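Local structure of glycosylation Associate Protein 1 (Streptococcus agalactiae serotype V, 6OYC) at residues Asp228-Phe234 / Gly249-Val255; Met1-Pro6 / Lys46-Val52; His329-Gln333 / Asp368-Glu372. The protein probably takes part, within the Gap123 complex of the accessory Sec system, in the glycosylation and secretion of a streptococcal surface protein. All blocks are in the same frame, centred on the assembly; numbering follows the deposited sequence.

Contact 1: residues Asp228-Phe234 / Gly249-Val255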
# COMPACT_ATOMS: atom_id res chain seq x y z
N ASP A 228 -14.51 -5.88 24.42
CA ASP A 228 -14.02 -5.63 23.08
C ASP A 228 -12.65 -6.26 22.87
O ASP A 228 -12.00 -6.72 23.81
CB ASP A 228 -13.95 -4.13 22.80
CG ASP A 228 -15.31 -3.50 22.62
OD1 ASP A 228 -16.26 -4.23 22.24
OD2 ASP A 228 -15.41 -2.28 22.85
N THR A 229 -12.22 -6.28 21.61
CA THR A 229 -10.90 -6.76 21.23
C THR A 229 -10.18 -5.69 20.42
O THR A 229 -10.77 -5.07 19.53
CB THR A 229 -11.00 -8.06 20.42
OG1 THR A 229 -11.50 -9.11 21.26
CG2 THR A 229 -9.63 -8.47 19.82
N ILE A 230 -8.93 -5.45 20.76
CA ILE A 230 -8.08 -4.55 19.99
C ILE A 230 -7.17 -5.41 19.14
O ILE A 230 -6.50 -6.31 19.65
CB ILE A 230 -7.28 -3.62 20.91
CG1 ILE A 230 -8.22 -2.79 21.78
CG2 ILE A 230 -6.39 -2.71 20.10
CD1 ILE A 230 -7.50 -1.89 22.72
N ILE A 231 -7.18 -5.16 17.83
CA ILE A 231 -6.29 -5.85 16.91
C ILE A 231 -5.24 -4.85 16.48
O ILE A 231 -5.56 -3.82 15.86
CB ILE A 231 -7.05 -6.45 15.72
CG1 ILE A 231 -8.09 -7.47 16.25
CG2 ILE A 231 -6.07 -7.11 14.77
CD1 ILE A 231 -9.23 -7.82 15.31
N VAL A 232 -3.99 -5.12 16.85
CA VAL A 232 -2.90 -4.17 16.70
C VAL A 232 -1.97 -4.64 15.60
O VAL A 232 -1.43 -5.76 15.64
CB VAL A 232 -2.11 -3.99 18.01
CG1 VAL A 232 -0.94 -3.00 17.80
CG2 VAL A 232 -3.04 -3.51 19.13
N SER A 233 -1.77 -3.78 14.61
CA SER A 233 -0.66 -3.92 13.69
C SER A 233 0.67 -3.82 14.45
O SER A 233 0.97 -2.77 15.03
CB SER A 233 -0.77 -2.80 12.64
OG SER A 233 -0.19 -3.18 11.42
N PHE A 234 1.45 -4.90 14.48
CA PHE A 234 2.67 -4.89 15.28
C PHE A 234 3.65 -3.83 14.77
O PHE A 234 4.09 -3.88 13.63
CB PHE A 234 3.35 -6.27 15.27
CG PHE A 234 4.53 -6.37 16.22
CD1 PHE A 234 5.74 -5.77 15.93
CD2 PHE A 234 4.41 -7.09 17.41
CE1 PHE A 234 6.82 -5.87 16.80
CE2 PHE A 234 5.48 -7.20 18.28
CZ PHE A 234 6.69 -6.59 17.97
N GLY A 249 -9.09 -4.68 27.62
CA GLY A 249 -9.79 -5.73 26.89
C GLY A 249 -8.95 -6.87 26.35
O GLY A 249 -7.88 -7.20 26.88
N ASN A 250 -9.43 -7.50 25.29
CA ASN A 250 -8.68 -8.53 24.58
C ASN A 250 -7.77 -7.92 23.54
O ASN A 250 -8.03 -6.84 22.98
CB ASN A 250 -9.62 -9.53 23.92
CG ASN A 250 -10.35 -10.36 24.92
OD1 ASN A 250 -9.73 -11.04 25.73
ND2 ASN A 250 -11.68 -10.26 24.92
N LEU A 251 -6.70 -8.64 23.23
CA LEU A 251 -5.64 -8.12 22.38
C LEU A 251 -5.20 -9.19 21.40
O LEU A 251 -4.92 -10.32 21.80
CB LEU A 251 -4.45 -7.65 23.23
CG LEU A 251 -3.21 -7.16 22.48
CD1 LEU A 251 -3.53 -5.93 21.64
CD2 LEU A 251 -2.11 -6.86 23.46
N ILE A 252 -5.13 -8.82 20.12
CA ILE A 252 -4.54 -9.64 19.07
C ILE A 252 -3.42 -8.83 18.40
O ILE A 252 -3.63 -7.69 17.97
CB ILE A 252 -5.58 -10.08 18.02
CG1 ILE A 252 -6.63 -11.00 18.65
CG2 ILE A 252 -4.90 -10.80 16.85
CD1 ILE A 252 -7.89 -11.08 17.83
N LEU A 253 -2.23 -9.42 18.33
CA LEU A 253 -1.10 -8.80 17.65
C LEU A 253 -0.99 -9.36 16.24
O LEU A 253 -1.01 -10.58 16.05
CB LEU A 253 0.20 -9.08 18.41
CG LEU A 253 0.49 -8.23 19.64
CD1 LEU A 253 1.80 -8.70 20.30
CD2 LEU A 253 0.59 -6.76 19.22
N SER A 254 -0.85 -8.48 15.25
CA SER A 254 -0.73 -8.90 13.85
C SER A 254 0.68 -8.64 13.35
O SER A 254 1.14 -7.49 13.35
CB SER A 254 -1.76 -8.19 12.96
OG SER A 254 -1.61 -8.63 11.60
N VAL A 255 1.36 -9.70 12.93
CA VAL A 255 2.73 -9.64 12.45
C VAL A 255 2.70 -9.79 10.92
O VAL A 255 2.14 -10.76 10.39
CB VAL A 255 3.59 -10.74 13.10
CG1 VAL A 255 4.94 -10.90 12.38
CG2 VAL A 255 3.79 -10.46 14.57
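Ile-231 and Ile-252 run next to each other in the same direction on one face of the sheet, the CG1 branch of Ile-231 resting 3.9 Å from CD1 of Ile-252. That same CD1 also meets the methyl of Thr-229, whose CG2 is 3.7 Å away. With OG1 beside the backbone nitrogen (chi1 -67°) and the methyl anti to it, Thr-229 sets OG1 against Asn-250, 3.3 Å from its CB, while the hydroxyl finds its hydrogen bond at Tyr-514. On the other face, the one bearing Ile-230, Val-232, Leu-251 and Leu-253, contacts are staggered: Leu-251 CD1 slants across to Val-232 CG2 at 3.5 Å, and Leu-253 CD2 approaches Val-232 CB at 4.1 Å. Past the strand, the Phe-234 ring meets Leu-253 CD1 with its edge, CD2 being 4.2 Å from that methyl.

Between these two layers of side chains the strands run parallel, their axes 17° apart. Six backbone bonds join them: Ile-230 and Val-232 use both N-H and C=O, Asp-228 its C=O and Phe-234 its N-H; Val-232 N to Ile-252 O, at 2.8 Å, is nearly linear (174° at the hydrogen).

With the short helix 239-242 between them, the strands form a beta-alpha-beta unit of a Rossmann-like parallel sheet, consistent with membership of the GT-B clan. Helix 239-242 packs on Val-232 and Phe-234, whereas helix 33-43 lies against Ile-231 and Ser-233 on the opposite face and supplies Asp-33 and Gln-37 to Ser-254 OG. Strand 2-5 flanks 229-233, and 277-280 flanks 250-255.

Contact 2: residues Met1-Pro6 / Lys46-Val52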
# COMPACT_ATOMS: atom_id res chain seq x y z
N MET A 1 -17.24 -5.46 19.98
CA MET A 1 -16.65 -4.94 18.74
C MET A 1 -15.12 -4.99 18.69
O MET A 1 -14.44 -5.22 19.69
CB MET A 1 -17.11 -3.50 18.51
CG MET A 1 -16.37 -2.48 19.33
SD MET A 1 -16.60 -0.83 18.64
CE MET A 1 -16.30 -1.11 16.89
N PHE A 2 -14.57 -4.77 17.49
CA PHE A 2 -13.15 -4.94 17.22
C PHE A 2 -12.54 -3.63 16.77
O PHE A 2 -13.00 -3.04 15.77
CB PHE A 2 -12.92 -6.02 16.16
CG PHE A 2 -13.34 -7.39 16.60
CD1 PHE A 2 -12.44 -8.23 17.25
CD2 PHE A 2 -14.63 -7.84 16.38
CE1 PHE A 2 -12.83 -9.49 17.67
CE2 PHE A 2 -15.02 -9.10 16.79
CZ PHE A 2 -14.12 -9.94 17.43
N HIS A 3 -11.49 -3.18 17.46
CA HIS A 3 -10.78 -1.95 17.15
C HIS A 3 -9.48 -2.29 16.44
O HIS A 3 -8.59 -2.91 17.03
CB HIS A 3 -10.52 -1.14 18.41
CG HIS A 3 -11.71 -1.01 19.30
ND1 HIS A 3 -12.47 0.14 19.36
CD2 HIS A 3 -12.29 -1.90 20.15
CE1 HIS A 3 -13.46 -0.04 20.21
NE2 HIS A 3 -13.38 -1.26 20.70
N PHE A 4 -9.36 -1.88 15.17
CA PHE A 4 -8.17 -2.15 14.38
C PHE A 4 -7.24 -0.95 14.47
O PHE A 4 -7.67 0.19 14.28
CB PHE A 4 -8.50 -2.43 12.91
CG PHE A 4 -9.07 -3.80 12.66
CD1 PHE A 4 -10.44 -4.05 12.79
CD2 PHE A 4 -8.25 -4.85 12.28
CE1 PHE A 4 -10.97 -5.31 12.55
CE2 PHE A 4 -8.77 -6.11 12.04
CZ PHE A 4 -10.13 -6.34 12.17
N ILE A 5 -5.97 -1.20 14.76
CA ILE A 5 -5.00 -0.11 14.77
C ILE A 5 -3.99 -0.40 13.66
O ILE A 5 -3.19 -1.34 13.79
CB ILE A 5 -4.31 0.04 16.12
CG1 ILE A 5 -5.36 0.30 17.22
CG2 ILE A 5 -3.26 1.14 16.05
CD1 ILE A 5 -4.78 0.62 18.55
N PRO A 6 -3.99 0.37 12.56
CA PRO A 6 -3.09 0.10 11.43
C PRO A 6 -1.71 0.68 11.66
O PRO A 6 -1.46 1.42 12.62
CB PRO A 6 -3.79 0.81 10.26
CG PRO A 6 -4.41 2.01 10.91
CD PRO A 6 -4.83 1.56 12.32
N LYS A 46 -18.68 -9.02 11.63
CA LYS A 46 -18.30 -8.46 12.92
C LYS A 46 -18.38 -6.94 12.91
O LYS A 46 -18.18 -6.28 11.89
CB LYS A 46 -16.88 -8.90 13.30
CG LYS A 46 -16.70 -10.41 13.29
CD LYS A 46 -17.89 -11.09 13.93
CE LYS A 46 -17.48 -12.31 14.72
NZ LYS A 46 -17.84 -13.57 14.05
N GLU A 47 -18.70 -6.38 14.07
CA GLU A 47 -18.65 -4.94 14.27
C GLU A 47 -17.19 -4.53 14.48
O GLU A 47 -16.48 -5.13 15.28
CB GLU A 47 -19.50 -4.55 15.47
CG GLU A 47 -20.44 -3.37 15.24
CD GLU A 47 -21.46 -3.61 14.14
OE1 GLU A 47 -21.47 -2.84 13.15
OE2 GLU A 47 -22.28 -4.56 14.26
N SER A 48 -16.74 -3.53 13.73
CA SER A 48 -15.34 -3.14 13.87
C SER A 48 -15.17 -1.68 13.51
O SER A 48 -16.01 -1.07 12.85
CB SER A 48 -14.43 -4.02 13.01
OG SER A 48 -14.81 -3.94 11.67
N ARG A 49 -14.06 -1.12 13.98
CA ARG A 49 -13.73 0.27 13.72
C ARG A 49 -12.23 0.41 13.58
O ARG A 49 -11.46 -0.32 14.22
CB ARG A 49 -14.26 1.19 14.83
CG ARG A 49 -13.84 2.63 14.69
CD ARG A 49 -14.87 3.56 15.29
NE ARG A 49 -14.88 3.46 16.73
CZ ARG A 49 -15.95 3.20 17.47
NH1 ARG A 49 -17.14 3.04 16.91
NH2 ARG A 49 -15.80 3.12 18.78
N LEU A 50 -11.81 1.34 12.73
CA LEU A 50 -10.40 1.64 12.52
C LEU A 50 -9.99 2.79 13.44
O LEU A 50 -10.74 3.75 13.62
CB LEU A 50 -10.17 2.00 11.06
CG LEU A 50 -8.76 2.06 10.49
CD1 LEU A 50 -8.20 0.68 10.22
CD2 LEU A 50 -8.81 2.88 9.20
N VAL A 51 -8.80 2.68 14.02
CA VAL A 51 -8.29 3.68 14.96
C VAL A 51 -6.96 4.16 14.39
O VAL A 51 -5.94 3.46 14.50
CB VAL A 51 -8.11 3.13 16.38
CG1 VAL A 51 -7.57 4.20 17.31
CG2 VAL A 51 -9.44 2.54 16.94
N VAL A 52 -6.96 5.35 13.80
CA VAL A 52 -5.84 5.85 12.99
C VAL A 52 -5.07 6.86 13.82
O VAL A 52 -5.62 7.89 14.22
CB VAL A 52 -6.33 6.48 11.68
CG1 VAL A 52 -5.16 7.08 10.89
CG2 VAL A 52 -7.06 5.43 10.85
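Bent at its last torsion (chi3 -47°), Met-1 curls its thioether over Arg-49: CE lies 3.7 Å from Arg-49 CB, and SD sits over one face of the guanidinium, 4.0 Å from NH2. Arg-49 leaves the strand with CG anti to its nitrogen (chi1 174°), then bends at chi3 and lies alongside His-3, its NH2 at the edge of the imidazole, 4.2 Å from His-3 CE1, with the two planes steeply inclined. Tyr-219 OH bonds both His-3 ND1 and Arg-49 NE, tying the two groups together. On this same side, Ile-5 slants over Val-51, its CG1 4.0 Å from Val-51 CB.

On the opposite face, Phe-4 presents its ring edge to Ser-48, with CE1 3.7 Å from Ser-48 CB. Phe-2 likewise has Glu-47 O at its edge, 3.5 Å from CD2.

Four backbone hydrogen bonds hold the parallel strands together although their axes diverge by 31°; the bond from Phe-4 N to Arg-49 O is 2.8 Å long.

Within the parallel sheet, strand 2-5 is sandwiched between 48-52 and 229-233, and 73-75 follows 48-52. Helix 33-43 covers the face of Phe-4 and Leu-50, its Phe-41 packing edge-to-face with both phenylalanines, while helix 505-512 reaches Phe-2 and Lys-46.

Contact 3: residues His329-Gln333 / Asp368-Glu372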
# COMPACT_ATOMS: atom_id res chain seq x y z
N HIS A 329 20.59 -8.06 -17.20
CA HIS A 329 20.48 -8.03 -18.66
C HIS A 329 20.59 -9.42 -19.26
O HIS A 329 19.82 -9.78 -20.16
CB HIS A 329 21.52 -7.09 -19.25
CG HIS A 329 21.20 -5.64 -19.05
ND1 HIS A 329 21.98 -4.62 -19.55
CD2 HIS A 329 20.17 -5.04 -18.40
CE1 HIS A 329 21.45 -3.46 -19.21
NE2 HIS A 329 20.35 -3.68 -18.52
N LYS A 330 21.54 -10.23 -18.78
CA LYS A 330 21.68 -11.58 -19.32
C LYS A 330 20.47 -12.45 -19.00
O LYS A 330 20.11 -13.32 -19.80
CB LYS A 330 22.98 -12.24 -18.81
CG LYS A 330 22.99 -12.64 -17.33
CD LYS A 330 23.86 -11.70 -16.46
CE LYS A 330 23.93 -12.16 -14.99
NZ LYS A 330 24.70 -11.19 -14.21
N GLU A 331 19.83 -12.21 -17.86
CA GLU A 331 18.60 -12.94 -17.56
C GLU A 331 17.46 -12.49 -18.46
O GLU A 331 16.59 -13.30 -18.81
CB GLU A 331 18.23 -12.75 -16.09
CG GLU A 331 19.12 -13.54 -15.16
CD GLU A 331 19.08 -13.04 -13.73
OE1 GLU A 331 18.53 -11.94 -13.46
OE2 GLU A 331 19.62 -13.76 -12.86
N LEU A 332 17.43 -11.21 -18.85
CA LEU A 332 16.44 -10.79 -19.82
C LEU A 332 16.71 -11.44 -21.16
O LEU A 332 15.79 -11.93 -21.83
CB LEU A 332 16.42 -9.27 -19.95
CG LEU A 332 15.95 -8.58 -18.66
CD1 LEU A 332 16.05 -7.06 -18.73
CD2 LEU A 332 14.54 -9.04 -18.30
N GLN A 333 17.98 -11.50 -21.55
CA GLN A 333 18.36 -12.17 -22.79
C GLN A 333 17.88 -13.61 -22.78
O GLN A 333 17.13 -14.03 -23.67
CB GLN A 333 19.87 -12.08 -22.98
CG GLN A 333 20.33 -10.84 -23.70
CD GLN A 333 21.55 -11.11 -24.58
OE1 GLN A 333 21.98 -12.26 -24.72
NE2 GLN A 333 22.11 -10.06 -25.18
N ASP A 368 14.72 0.65 -22.75
CA ASP A 368 15.67 0.79 -23.84
C ASP A 368 16.40 -0.51 -24.11
O ASP A 368 16.57 -0.91 -25.26
CB ASP A 368 16.70 1.89 -23.53
CG ASP A 368 16.13 3.28 -23.67
OD1 ASP A 368 15.09 3.44 -24.33
OD2 ASP A 368 16.74 4.22 -23.14
N TYR A 369 16.83 -1.20 -23.05
CA TYR A 369 17.51 -2.47 -23.26
C TYR A 369 16.55 -3.50 -23.85
O TYR A 369 16.92 -4.22 -24.79
CB TYR A 369 18.14 -2.98 -21.97
CG TYR A 369 18.87 -4.27 -22.20
CD1 TYR A 369 20.19 -4.28 -22.64
CD2 TYR A 369 18.23 -5.48 -22.01
CE1 TYR A 369 20.85 -5.49 -22.87
CE2 TYR A 369 18.87 -6.67 -22.25
CZ TYR A 369 20.17 -6.68 -22.67
OH TYR A 369 20.77 -7.89 -22.89
N LEU A 370 15.33 -3.59 -23.33
CA LEU A 370 14.38 -4.57 -23.86
C LEU A 370 14.09 -4.31 -25.33
O LEU A 370 14.01 -5.25 -26.13
CB LEU A 370 13.08 -4.54 -23.06
CG LEU A 370 13.04 -5.37 -21.79
CD1 LEU A 370 11.66 -5.24 -21.18
CD2 LEU A 370 13.37 -6.81 -22.10
N LYS A 371 13.95 -3.04 -25.72
CA LYS A 371 13.72 -2.72 -27.12
C LYS A 371 14.88 -3.20 -27.99
O LYS A 371 14.67 -3.80 -29.05
CB LYS A 371 13.49 -1.22 -27.30
CG LYS A 371 12.66 -0.86 -28.54
CD LYS A 371 12.57 0.66 -28.77
CE LYS A 371 12.15 0.99 -30.22
NZ LYS A 371 12.89 2.14 -30.83
N GLU A 372 16.12 -2.96 -27.56
CA GLU A 372 17.27 -3.35 -28.38
C GLU A 372 17.41 -4.87 -28.44
O GLU A 372 17.70 -5.42 -29.50
CB GLU A 372 18.56 -2.73 -27.84
CG GLU A 372 18.89 -1.37 -28.41
CD GLU A 372 18.94 -1.36 -29.92
OE1 GLU A 372 19.26 -2.40 -30.53
OE2 GLU A 372 18.64 -0.29 -30.51
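Aromatic stacking dominates the meeting of His-329 and Tyr-369. Their rings lie face to face, centroids 3.9 Å apart and planes inclined by only 14°. The histidine slides its ND1 over the CD1-CE1 side of the phenol, 3.6 Å from Tyr-369 CD1, while its CG stands above the ring centre. A CH-pi contact extends the stack: His-329 CB lies over the same ring, 4.1 Å from the Tyr-369 centroid. Tyr-369 reaches across because its CG is anti to the backbone nitrogen (chi1 -178°), which directs the ring at the first turn of the facing helix.

These are the helices 329-344 and 360-375, each preceded by a strand of the six-stranded parallel sheet (318-323 and 349-354), as in the alternating strand-helix order of a Rossmann-like GT-B domain. Their short segments run broadly parallel, at 37°, with axes 10.9 Å apart.

Apolar packing is sparser. Leu-332 CB approaches Tyr-369 CE2 at 4.2 Å, and the methyls Leu-332 CD1 and Leu-370 CD2 come within 4.3 Å, with Val-324 and Leu-327 also against Leu-332 and Leu-384 against Leu-370.

Polar contact is confined to the phenol oxygen. Gln-333 brings its side chain to the ring edge at about a right angle, and its NE2 gives Tyr-369 OH a weak, bent hydrogen bond, 3.4 Å long.

Contacts 1 and 2 belong to one seven-stranded parallel sheet, in which strands 2-5 and 229-233 are neighbours: the centres of the two contacts are about 9 Å apart, and backbone pairs such as Ile-231 N with His-3 O, 2.8 Å apart, probably hydrogen-bond the strands. Contact 3 lies elsewhere, on helices beside the six-stranded parallel sheet, its centre about 47 Å from those of both others and on the opposite side of the chain's centre. Along the chain contact 2 is complete before the first strand of contact 1 begins, and contact 3 comes last. The sequence between 52 and 229 includes the ten-stranded antiparallel sheet, so the first Rossmann-like sheet is built from distant chain parts; two such sheets are consistent with a GT-B architecture.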